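Local coordinates for protein beta-fructofuranosidase (Bifidobacterium adolescentis, PDB 6NOB) that probably hydrolyses terminal beta-fructofuranosyl bonds in sugars such as sucrose, as a member of glycoside hydrolase family 32, at residues P47-R52 with L184-R189; L19-C24 with H53-A58; N157-H162 with F177-P182; E188-G193 with L225-D230. All blocks are in the same frame, centred on the assembly; numbering follows the deposited sequence. Where two conformers were deposited one is given.

Contact 1. Residues P47-R52 with L184-R189; sequences PIAERR and LHTDER
E50 and T186 are the nearest backbone pair of the two loops, with their CA atoms 4.7 Å apart, and beside them R51 N donates to H185 O at 3.0 Å with 158° at the hydrogen. H185 O also receives a CA-H...O contact from E50, a weaker approach beside the bond, while water 1 donates to both A49 O and T186 O and ties the carbonyls one step further on. R52 CB sits 3.7 Å from the centroid of the H185 ring and only 7° off the normal, a CH-pi contact over one face. Both ring nitrogens reach water: water 4 bridges ND1 to R52 O, and water 3 bridges NE2 to R52 NH1, whose stronger partner is the salt-bridged D156. Without the ring, as with an alanine at H185, R52 CB is likely to lose its aromatic partner and waters 3 and 4 one anchor each. T186 lays its methyl CG2 against E50 CG (3.5 Å) and the methyl of A49. R51 CG lies between the backbone N and the carbonyl carbon (chi1 70°), from where the extended chain carries NE to 3.5 Å from E188 CG. The E188 carboxylate stands well out of the guanidinium plane, and R51 NE to E188 OE2 is 4.1 Å, so the attraction is between charges alone. The contact thus joins the loop between strands 40-45 and 52-58 of the N-terminal sheets to the loop that leads into strand 190-202, with R23 bonded to the backbone of E50 and R51 behind it.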
# COMPACT_ATOMS: atom_id res chain seq x y z
N PRO A 47 7.04 -24.35 -19.77
CA PRO A 47 8.42 -24.85 -19.85
C PRO A 47 8.70 -25.87 -18.76
O PRO A 47 8.21 -25.77 -17.64
CB PRO A 47 9.26 -23.58 -19.66
CG PRO A 47 8.37 -22.47 -20.13
CD PRO A 47 6.98 -22.88 -19.73
N ILE A 48 9.52 -26.87 -19.12
CA ILE A 48 9.70 -28.04 -18.26
C ILE A 48 10.17 -27.63 -16.87
O ILE A 48 9.66 -28.13 -15.86
CB ILE A 48 10.69 -29.04 -18.90
CG1 ILE A 48 10.41 -29.17 -20.40
CG2 ILE A 48 10.60 -30.39 -18.21
CD1 ILE A 48 11.56 -29.81 -21.16
N ALA A 49 11.14 -26.72 -16.79
CA ALA A 49 11.77 -26.41 -15.52
C ALA A 49 10.90 -25.56 -14.61
O ALA A 49 11.23 -25.41 -13.43
CB ALA A 49 13.11 -25.71 -15.76
N GLU A 50 9.80 -25.00 -15.11
CA GLU A 50 9.00 -24.03 -14.37
C GLU A 50 7.81 -24.70 -13.70
O GLU A 50 7.15 -25.56 -14.30
CB GLU A 50 8.52 -22.91 -15.29
CG GLU A 50 9.63 -22.14 -15.98
CD GLU A 50 9.11 -21.06 -16.91
OE1 GLU A 50 7.94 -20.66 -16.76
OE2 GLU A 50 9.88 -20.60 -17.78
N ARG A 51 7.54 -24.31 -12.46
CA ARG A 51 6.35 -24.75 -11.75
C ARG A 51 5.21 -23.74 -11.84
O ARG A 51 4.07 -24.08 -11.53
CB ARG A 51 6.66 -25.05 -10.28
CG ARG A 51 6.98 -23.82 -9.45
CD ARG A 51 7.50 -24.18 -8.07
NE ARG A 51 8.09 -23.03 -7.41
CZ ARG A 51 7.45 -22.24 -6.56
NH1 ARG A 51 6.18 -22.49 -6.24
NH2 ARG A 51 8.08 -21.21 -6.01
N ARG A 52 5.51 -22.50 -12.24
CA ARG A 52 4.52 -21.48 -12.51
C ARG A 52 4.92 -20.74 -13.78
O ARG A 52 6.11 -20.58 -14.06
CB ARG A 52 4.38 -20.49 -11.34
CG ARG A 52 3.66 -21.07 -10.13
CD ARG A 52 3.76 -20.15 -8.92
NE ARG A 52 2.96 -20.65 -7.81
CZ ARG A 52 3.05 -20.21 -6.56
NH1 ARG A 52 3.91 -19.25 -6.25
NH2 ARG A 52 2.27 -20.73 -5.61
N LEU A 184 13.08 -17.79 -10.10
CA LEU A 184 12.24 -18.02 -8.94
C LEU A 184 11.16 -19.06 -9.20
O LEU A 184 10.57 -19.58 -8.24
CB LEU A 184 11.60 -16.70 -8.49
CG LEU A 184 12.56 -15.76 -7.76
CD1 LEU A 184 11.95 -14.38 -7.59
CD2 LEU A 184 12.95 -16.35 -6.41
N HIS A 185 10.89 -19.38 -10.46
CA HIS A 185 9.93 -20.41 -10.83
C HIS A 185 10.59 -21.69 -11.31
O HIS A 185 9.89 -22.64 -11.66
CB HIS A 185 8.98 -19.87 -11.90
CG HIS A 185 7.99 -18.88 -11.38
ND1 HIS A 185 7.19 -18.12 -12.21
CD2 HIS A 185 7.67 -18.51 -10.12
CE1 HIS A 185 6.43 -17.33 -11.48
NE2 HIS A 185 6.70 -17.55 -10.21
N THR A 186 11.92 -21.74 -11.34
CA THR A 186 12.65 -22.96 -11.68
C THR A 186 13.52 -23.46 -10.54
O THR A 186 14.12 -24.53 -10.65
CB THR A 186 13.51 -22.75 -12.93
OG1 THR A 186 14.39 -21.64 -12.72
CG2 THR A 186 12.64 -22.48 -14.13
N ASP A 187 13.61 -22.70 -9.44
CA ASP A 187 14.42 -23.07 -8.28
C ASP A 187 13.58 -22.80 -7.04
O ASP A 187 13.40 -21.64 -6.65
CB ASP A 187 15.73 -22.29 -8.26
CG ASP A 187 16.68 -22.76 -7.18
OD1 ASP A 187 16.27 -23.59 -6.33
OD2 ASP A 187 17.84 -22.31 -7.18
N GLU A 188 13.06 -23.86 -6.43
CA GLU A 188 12.20 -23.70 -5.26
C GLU A 188 12.97 -23.31 -4.01
O GLU A 188 12.34 -22.95 -3.01
CB GLU A 188 11.42 -24.99 -5.00
CG GLU A 188 10.39 -25.31 -6.06
CD GLU A 188 9.66 -26.62 -5.80
OE1 GLU A 188 10.28 -27.69 -5.99
OE2 GLU A 188 8.48 -26.57 -5.39
N ARG A 189 14.30 -23.35 -4.04
CA ARG A 189 15.08 -23.00 -2.86
C ARG A 189 15.10 -21.50 -2.60
O ARG A 189 15.48 -21.08 -1.50
CB ARG A 189 16.52 -23.50 -3.01
CG ARG A 189 16.65 -25.01 -3.17
CD ARG A 189 18.07 -25.37 -3.59
NE ARG A 189 18.42 -24.73 -4.86
CZ ARG A 189 19.66 -24.63 -5.34
NH1 ARG A 189 20.68 -25.12 -4.66
NH2 ARG A 189 19.86 -24.04 -6.51
O HOH W 1 13.43 -26.47 -12.33
O HOH W 2 10.28 -19.53 -5.49
O HOH W 3 5.64 -17.43 -7.53
O HOH W 4 7.61 -18.31 -14.97

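Contact 2. Residues L19-C24 with H53-A58; sequences LFAERC and HHFSIA
L19, F20 and A21 pair with F55, H54 and H53 in antiparallel register, the strand directions 142° apart, and four backbone hydrogen bonds prove it. L19 and F55 exchange two of them, F55 N to L19 O being the shortest at 2.7 Å, and A21 and H53 exchange the other two. The non-hydrogen-bonded pair between them carries the tightest packing: the F20 and H54 rings stack face to face, centroids 3.9 Å apart and planes 18° from parallel. H54 holds CG anti to its own nitrogen (chi1 171°) and F20 holds CG beside its nitrogen; with these torsions the side chains lie side by side and point the same way, F20 CE2 being 3.4 Å from H54 CG. On the other face A21 CB meets the edge of the F55 ring at 3.7 Å (to CE2), while H53 CD2 lies over that ring's face. Packing is looser where L19 CD1 and I57 CD1 are 4.3 Å apart, and H53 and H54 remain partly exposed to solvent. The H54 ring, stacked on F20, turns NE2 to D18 and ND1 to E179, the latter approach implausibly short and doubtful in detail; two nearby carboxylates could favour a cationic ring.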
# COMPACT_ATOMS: atom_id res chain seq x y z
N LEU A 19 -2.93 -15.87 -18.72
CA LEU A 19 -3.22 -16.87 -17.70
C LEU A 19 -1.99 -17.08 -16.83
O LEU A 19 -0.89 -17.29 -17.35
CB LEU A 19 -3.64 -18.20 -18.34
CG LEU A 19 -4.80 -18.16 -19.34
CD1 LEU A 19 -5.04 -19.53 -19.93
CD2 LEU A 19 -6.07 -17.63 -18.68
N PHE A 20 -2.18 -17.02 -15.52
CA PHE A 20 -1.12 -17.29 -14.55
C PHE A 20 -1.37 -18.68 -13.98
O PHE A 20 -2.24 -18.88 -13.14
CB PHE A 20 -1.09 -16.21 -13.46
CG PHE A 20 -0.72 -14.85 -13.98
CD1 PHE A 20 -1.65 -14.05 -14.61
CD2 PHE A 20 0.58 -14.38 -13.84
CE1 PHE A 20 -1.31 -12.80 -15.09
CE2 PHE A 20 0.93 -13.12 -14.31
CZ PHE A 20 -0.02 -12.34 -14.95
N ALA A 21 -0.60 -19.65 -14.46
CA ALA A 21 -0.86 -21.06 -14.22
C ALA A 21 0.20 -21.67 -13.30
O ALA A 21 1.37 -21.29 -13.33
CB ALA A 21 -0.90 -21.84 -15.54
N GLU A 22 -0.24 -22.63 -12.50
CA GLU A 22 0.62 -23.37 -11.59
C GLU A 22 0.63 -24.83 -12.02
O GLU A 22 -0.43 -25.42 -12.26
CB GLU A 22 0.12 -23.25 -10.14
CG GLU A 22 1.10 -23.74 -9.09
CD GLU A 22 0.66 -23.37 -7.68
OE1 GLU A 22 -0.28 -22.55 -7.54
OE2 GLU A 22 1.25 -23.89 -6.71
N ARG A 23 1.83 -25.41 -12.13
CA ARG A 23 1.94 -26.82 -12.46
C ARG A 23 1.32 -27.67 -11.36
O ARG A 23 1.65 -27.51 -10.18
CB ARG A 23 3.40 -27.21 -12.67
CG ARG A 23 3.59 -28.65 -13.11
CD ARG A 23 5.07 -29.00 -13.25
NE ARG A 23 5.73 -28.22 -14.29
CZ ARG A 23 5.71 -28.52 -15.58
NH1 ARG A 23 5.05 -29.59 -16.01
NH2 ARG A 23 6.35 -27.75 -16.45
N CYS A 24 0.41 -28.56 -11.74
CA CYS A 24 -0.29 -29.43 -10.80
C CYS A 24 0.07 -30.90 -10.94
O CYS A 24 -0.03 -31.64 -9.97
CB CYS A 24 -1.81 -29.27 -10.96
SG CYS A 24 -2.77 -29.69 -9.49
N HIS A 53 3.92 -20.31 -14.55
CA HIS A 53 4.20 -19.63 -15.81
C HIS A 53 3.05 -18.70 -16.15
O HIS A 53 1.88 -19.04 -15.97
CB HIS A 53 4.43 -20.63 -16.95
CG HIS A 53 4.81 -19.99 -18.25
ND1 HIS A 53 6.10 -19.58 -18.52
CD2 HIS A 53 4.08 -19.70 -19.34
CE1 HIS A 53 6.14 -19.05 -19.74
NE2 HIS A 53 4.92 -19.11 -20.26
N HIS A 54 3.41 -17.52 -16.65
CA HIS A 54 2.44 -16.54 -17.14
C HIS A 54 2.31 -16.72 -18.64
O HIS A 54 3.23 -16.41 -19.40
CB HIS A 54 2.90 -15.12 -16.78
CG HIS A 54 2.09 -14.03 -17.41
ND1 HIS A 54 2.51 -12.72 -17.45
CD2 HIS A 54 0.87 -14.05 -18.02
CE1 HIS A 54 1.60 -11.98 -18.06
NE2 HIS A 54 0.60 -12.77 -18.41
N PHE A 55 1.15 -17.22 -19.08
CA PHE A 55 0.86 -17.40 -20.49
C PHE A 55 0.24 -16.13 -21.06
O PHE A 55 -0.58 -15.48 -20.41
CB PHE A 55 -0.10 -18.57 -20.72
CG PHE A 55 0.48 -19.91 -20.37
CD1 PHE A 55 1.17 -20.65 -21.32
CD2 PHE A 55 0.31 -20.44 -19.11
CE1 PHE A 55 1.69 -21.89 -21.01
CE2 PHE A 55 0.83 -21.69 -18.79
CZ PHE A 55 1.52 -22.41 -19.74
N SER A 56 0.63 -15.79 -22.29
CA SER A 56 0.00 -14.73 -23.06
C SER A 56 -0.32 -15.30 -24.43
O SER A 56 0.59 -15.54 -25.23
CB SER A 56 0.90 -13.50 -23.17
OG SER A 56 0.63 -12.58 -22.12
N ILE A 57 -1.60 -15.54 -24.69
CA ILE A 57 -2.04 -16.28 -25.87
C ILE A 57 -2.86 -15.36 -26.76
O ILE A 57 -3.78 -14.68 -26.28
CB ILE A 57 -2.87 -17.52 -25.46
CG1 ILE A 57 -2.06 -18.41 -24.52
CG2 ILE A 57 -3.30 -18.30 -26.70
CD1 ILE A 57 -2.90 -19.31 -23.65
N ALA A 58 -2.52 -15.33 -28.04
CA ALA A 58 -3.28 -14.55 -29.01
C ALA A 58 -4.63 -15.22 -29.25
O ALA A 58 -4.71 -16.43 -29.47
CB ALA A 58 -2.51 -14.43 -30.32

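Contact 3. Residues N157-H162 with F177-P182; sequences NMHWGH and FLEPQP
A classic beta bulge joins W160 of strand 159-165 to F177 and L178, both of which face that one residue, in the part of the chain consistent with the family 32 propeller domain. Its two bonds are equally short: W160 N donates to L178 O, and F177 N to W160 O, each at 2.8 Å, the second nearly straight onto its carbonyl and the first from 42° above the carbonyl plane. The indole runs alongside both bulge side chains. L178 CD1 lies over one face, 4.0 Å from the centroid of the five-membered ring. F177, its CG anti to the backbone N (chi1 -173°), carries its ring beside the indole, where CD2 comes obliquely to W160 CE3 at 3.8 Å. Further along, P180 CD sits over the centre of the H159 imidazole, 3.3 Å from its centroid and 10° off the normal. At the ring's edge, ND1 makes a weak bond to N157 O, which helps to fix its rotation. With a serine at H159 the ring is gone, which is likely to leave P180 CD without a face to pack on and open a gap beside E179 CG. P180 CG also meets N157 CB at 3.8 Å. Around the pair, W160 reaches L219 and L221 of strand 216-227 and gives its NE1 to F195 O, the ring of H162 stacks on F145 of strand 141-149, and N157 OD1 accepts from G192 N of strand 190-202.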
# COMPACT_ATOMS: atom_id res chain seq x y z
N ASN A 157 6.11 -14.80 -4.26
CA ASN A 157 7.03 -14.14 -5.19
C ASN A 157 6.35 -12.95 -5.85
O ASN A 157 5.25 -13.07 -6.40
CB ASN A 157 7.52 -15.14 -6.24
CG ASN A 157 8.47 -16.17 -5.66
OD1 ASN A 157 9.41 -15.84 -4.93
ND2 ASN A 157 8.24 -17.44 -5.99
N MET A 158 7.02 -11.80 -5.79
CA MET A 158 6.35 -10.52 -5.95
C MET A 158 6.29 -10.09 -7.41
O MET A 158 7.30 -10.09 -8.12
CB MET A 158 7.06 -9.46 -5.11
CG MET A 158 6.53 -9.38 -3.69
SD MET A 158 4.83 -8.76 -3.66
CE MET A 158 3.89 -10.24 -3.34
N HIS A 159 5.08 -9.72 -7.85
CA HIS A 159 4.81 -9.07 -9.12
C HIS A 159 4.45 -7.61 -8.87
O HIS A 159 4.28 -7.18 -7.72
CB HIS A 159 3.65 -9.75 -9.86
CG HIS A 159 3.81 -11.23 -10.05
ND1 HIS A 159 4.06 -12.10 -9.00
CD2 HIS A 159 3.70 -12.00 -11.16
CE1 HIS A 159 4.13 -13.33 -9.47
NE2 HIS A 159 3.91 -13.30 -10.77
N TRP A 160 4.29 -6.86 -9.95
CA TRP A 160 3.74 -5.51 -9.91
C TRP A 160 2.39 -5.52 -10.61
O TRP A 160 2.32 -5.76 -11.82
CB TRP A 160 4.68 -4.50 -10.57
CG TRP A 160 5.73 -3.94 -9.66
CD1 TRP A 160 6.44 -4.62 -8.71
CD2 TRP A 160 6.20 -2.59 -9.63
NE1 TRP A 160 7.32 -3.77 -8.09
CE2 TRP A 160 7.19 -2.52 -8.64
CE3 TRP A 160 5.87 -1.44 -10.35
CZ2 TRP A 160 7.86 -1.33 -8.34
CZ3 TRP A 160 6.53 -0.26 -10.05
CH2 TRP A 160 7.52 -0.22 -9.06
N GLY A 161 1.32 -5.26 -9.86
CA GLY A 161 0.04 -4.95 -10.46
C GLY A 161 0.00 -3.50 -10.92
O GLY A 161 0.88 -2.70 -10.61
N HIS A 162 -1.04 -3.16 -11.68
CA HIS A 162 -1.09 -1.84 -12.29
C HIS A 162 -2.53 -1.42 -12.51
O HIS A 162 -3.34 -2.18 -13.06
CB HIS A 162 -0.32 -1.84 -13.62
CG HIS A 162 -0.10 -0.47 -14.19
ND1 HIS A 162 0.32 -0.27 -15.49
CD2 HIS A 162 -0.24 0.76 -13.65
CE1 HIS A 162 0.43 1.03 -15.72
NE2 HIS A 162 0.09 1.68 -14.61
N PHE A 177 2.46 -5.76 -14.61
CA PHE A 177 3.53 -4.88 -15.08
C PHE A 177 4.92 -5.50 -14.94
O PHE A 177 5.66 -5.57 -15.93
CB PHE A 177 3.46 -3.55 -14.32
CG PHE A 177 4.41 -2.52 -14.84
CD1 PHE A 177 4.19 -1.93 -16.08
CD2 PHE A 177 5.51 -2.13 -14.09
CE1 PHE A 177 5.06 -0.97 -16.56
CE2 PHE A 177 6.38 -1.18 -14.57
CZ PHE A 177 6.15 -0.59 -15.81
N LEU A 178 5.30 -5.92 -13.74
CA LEU A 178 6.58 -6.58 -13.50
C LEU A 178 6.33 -7.93 -12.84
O LEU A 178 5.30 -8.16 -12.21
CB LEU A 178 7.51 -5.72 -12.63
CG LEU A 178 8.18 -4.55 -13.34
CD1 LEU A 178 8.65 -3.52 -12.33
CD2 LEU A 178 9.34 -5.04 -14.19
N GLU A 179 7.31 -8.82 -12.98
CA GLU A 179 7.16 -10.21 -12.58
C GLU A 179 8.43 -10.68 -11.90
O GLU A 179 9.48 -10.03 -12.02
CB GLU A 179 6.84 -11.09 -13.80
CG GLU A 179 5.51 -10.74 -14.44
CD GLU A 179 5.14 -11.65 -15.59
OE1 GLU A 179 5.85 -12.65 -15.82
OE2 GLU A 179 4.13 -11.36 -16.26
N PRO A 180 8.38 -11.79 -11.15
CA PRO A 180 9.58 -12.28 -10.47
C PRO A 180 10.66 -12.66 -11.46
O PRO A 180 10.40 -12.96 -12.63
CB PRO A 180 9.08 -13.51 -9.71
CG PRO A 180 7.62 -13.30 -9.56
CD PRO A 180 7.18 -12.58 -10.80
N GLN A 181 11.90 -12.64 -10.97
CA GLN A 181 13.01 -13.17 -11.75
C GLN A 181 12.68 -14.58 -12.24
O GLN A 181 12.07 -15.35 -11.49
CB GLN A 181 14.30 -13.20 -10.91
CG GLN A 181 14.77 -11.85 -10.41
CD GLN A 181 14.22 -11.52 -9.03
OE1 GLN A 181 13.05 -11.19 -8.89
NE2 GLN A 181 15.07 -11.62 -8.01
N PRO A 182 13.04 -14.93 -13.47
CA PRO A 182 12.64 -16.25 -14.01
C PRO A 182 13.08 -17.42 -13.15
O PRO A 182 12.35 -18.41 -13.03
CB PRO A 182 13.31 -16.27 -15.39
CG PRO A 182 13.41 -14.81 -15.77
CD PRO A 182 13.69 -14.08 -14.49

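Contact 4. Residues E188-G193 with L225-D230; sequences ERIVGG and LETRGD
R189 O is gripped by two donors, R228 N at 2.8 Å and water 5 at 3.0 Å, and the CA-H of T227 adds a further approach. It closes the end of an antiparallel pair, strand 190-202 with strand 216-227, the first two strands of a four-stranded antiparallel sheet consistent with one blade of the family 32 propeller; the short axes run 162° apart. V191 and E226 form the hydrogen-bonded pair: V191 N reaches E226 O at 2.8 Å, while the return bond from E226 N to V191 O is weak. On the face of I190, L225 and T227, I190 CG2 touches L225 CD1 at 3.8 Å, the two side chains passing at a slant. On the face of V191 and E226, the R228 side chain packs over V191. Its chain, extended from CG to NE, turns back over strand 190-202, and NE donates to E188 O at 2.9 Å, the acceptor lying 13° from the guanidinium plane. That bond holds the flat group in place while V191 CB stands 3.6 Å above its centre, with CG2 anti to the nitrogen of V191 and close to NH1. Water 2 donates to I190 O and accepts weakly from R228 NH2. A type II turn from T227 to D230 then reverses the chain, with G229 at its third position. G192, with backbone angles suited to glycine, lies opposite L225, and a beta carbon on it would fall 3.3 Å from L225 N.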
# COMPACT_ATOMS: atom_id res chain seq x y z
N GLU A 188 13.06 -23.86 -6.43
CA GLU A 188 12.20 -23.70 -5.26
C GLU A 188 12.97 -23.31 -4.01
O GLU A 188 12.34 -22.95 -3.01
CB GLU A 188 11.42 -24.99 -5.00
CG GLU A 188 10.39 -25.31 -6.06
CD GLU A 188 9.66 -26.62 -5.80
OE1 GLU A 188 10.28 -27.69 -5.99
OE2 GLU A 188 8.48 -26.57 -5.39
N ARG A 189 14.30 -23.35 -4.04
CA ARG A 189 15.08 -23.00 -2.86
C ARG A 189 15.10 -21.50 -2.60
O ARG A 189 15.48 -21.08 -1.50
CB ARG A 189 16.52 -23.50 -3.01
CG ARG A 189 16.65 -25.01 -3.17
CD ARG A 189 18.07 -25.37 -3.59
NE ARG A 189 18.42 -24.73 -4.86
CZ ARG A 189 19.66 -24.63 -5.34
NH1 ARG A 189 20.68 -25.12 -4.66
NH2 ARG A 189 19.86 -24.04 -6.51
N ILE A 190 14.70 -20.68 -3.57
CA ILE A 190 14.82 -19.24 -3.45
C ILE A 190 13.43 -18.60 -3.46
O ILE A 190 12.45 -19.20 -3.91
CB ILE A 190 15.71 -18.63 -4.55
CG1 ILE A 190 15.28 -19.14 -5.93
CG2 ILE A 190 17.16 -18.98 -4.30
CD1 ILE A 190 16.10 -18.57 -7.07
N VAL A 191 13.37 -17.38 -2.94
CA VAL A 191 12.15 -16.59 -2.87
C VAL A 191 12.52 -15.13 -3.06
O VAL A 191 13.63 -14.70 -2.71
CB VAL A 191 11.40 -16.83 -1.54
CG1 VAL A 191 12.22 -16.31 -0.36
CG2 VAL A 191 10.01 -16.20 -1.56
N GLY A 192 11.61 -14.36 -3.65
CA GLY A 192 11.84 -12.94 -3.86
C GLY A 192 10.88 -12.31 -4.86
O GLY A 192 9.67 -12.48 -4.74
N GLY A 193 11.42 -11.56 -5.83
CA GLY A 193 10.62 -11.02 -6.91
C GLY A 193 10.86 -9.53 -7.08
O GLY A 193 11.87 -8.98 -6.62
N LEU A 225 16.27 -11.40 -3.76
CA LEU A 225 16.66 -12.79 -3.95
C LEU A 225 17.10 -13.34 -2.60
O LEU A 225 17.99 -12.77 -1.96
CB LEU A 225 17.78 -12.92 -4.98
CG LEU A 225 18.51 -14.26 -5.00
CD1 LEU A 225 17.58 -15.37 -5.48
CD2 LEU A 225 19.75 -14.17 -5.88
N GLU A 226 16.48 -14.44 -2.17
CA GLU A 226 16.74 -14.99 -0.85
C GLU A 226 16.63 -16.51 -0.88
O GLU A 226 15.66 -17.05 -1.42
CB GLU A 226 15.76 -14.42 0.18
CG GLU A 226 15.80 -15.11 1.53
CD GLU A 226 14.84 -14.50 2.53
OE1 GLU A 226 14.10 -13.57 2.15
OE2 GLU A 226 14.82 -14.95 3.70
N THR A 227 17.62 -17.18 -0.30
CA THR A 227 17.55 -18.62 -0.09
C THR A 227 16.66 -18.89 1.12
O THR A 227 16.97 -18.46 2.23
CB THR A 227 18.95 -19.18 0.13
OG1 THR A 227 19.81 -18.78 -0.95
CG2 THR A 227 18.92 -20.71 0.20
N ARG A 228 15.55 -19.60 0.89
CA ARG A 228 14.59 -19.88 1.95
C ARG A 228 15.28 -20.49 3.17
O ARG A 228 16.00 -21.49 3.06
CB ARG A 228 13.50 -20.83 1.45
CG ARG A 228 12.59 -20.25 0.37
CD ARG A 228 11.50 -21.25 -0.01
NE ARG A 228 10.95 -20.98 -1.33
CZ ARG A 228 9.88 -20.22 -1.55
NH1 ARG A 228 9.24 -19.66 -0.54
NH2 ARG A 228 9.44 -20.03 -2.79
N GLY A 229 15.05 -19.88 4.33
CA GLY A 229 15.61 -20.37 5.58
C GLY A 229 16.96 -19.80 5.96
O GLY A 229 17.50 -20.20 6.99
N ASP A 230 17.51 -18.89 5.17
CA ASP A 230 18.83 -18.30 5.44
C ASP A 230 18.73 -16.78 5.28
O ASP A 230 18.83 -16.26 4.17
CB ASP A 230 19.89 -18.89 4.51
CG ASP A 230 21.28 -18.37 4.81
OD1 ASP A 230 21.46 -17.66 5.82
OD2 ASP A 230 22.21 -18.67 4.03
O HOH W 5 16.12 -23.02 0.66
O HOH W 2 10.28 -19.53 -5.49

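The contacts form a chain of touching neighbours where the N-terminal sheets meet the rest of the molecule. Contacts 1 and 2 are stitched by R23, whose N lies 2.7 Å from R51 O. Contacts 2 and 3 meet where H54 faces E179. Contacts 1 and 4 share E188, R189 and water 2, with L184 packed against G193. Contact 3 bonds to contact 4 through G192, whose O is 2.9 Å from M158 N; contacts 2 and 4 stay apart, nearest atoms about 8 Å. A bound di(hydroxyethyl)ether molecule lies about 3 Å from the side chain of M158 in contact 3, about 9 Å from that of V191 in contact 4 and about 11 Å from that of L184 in contact 1.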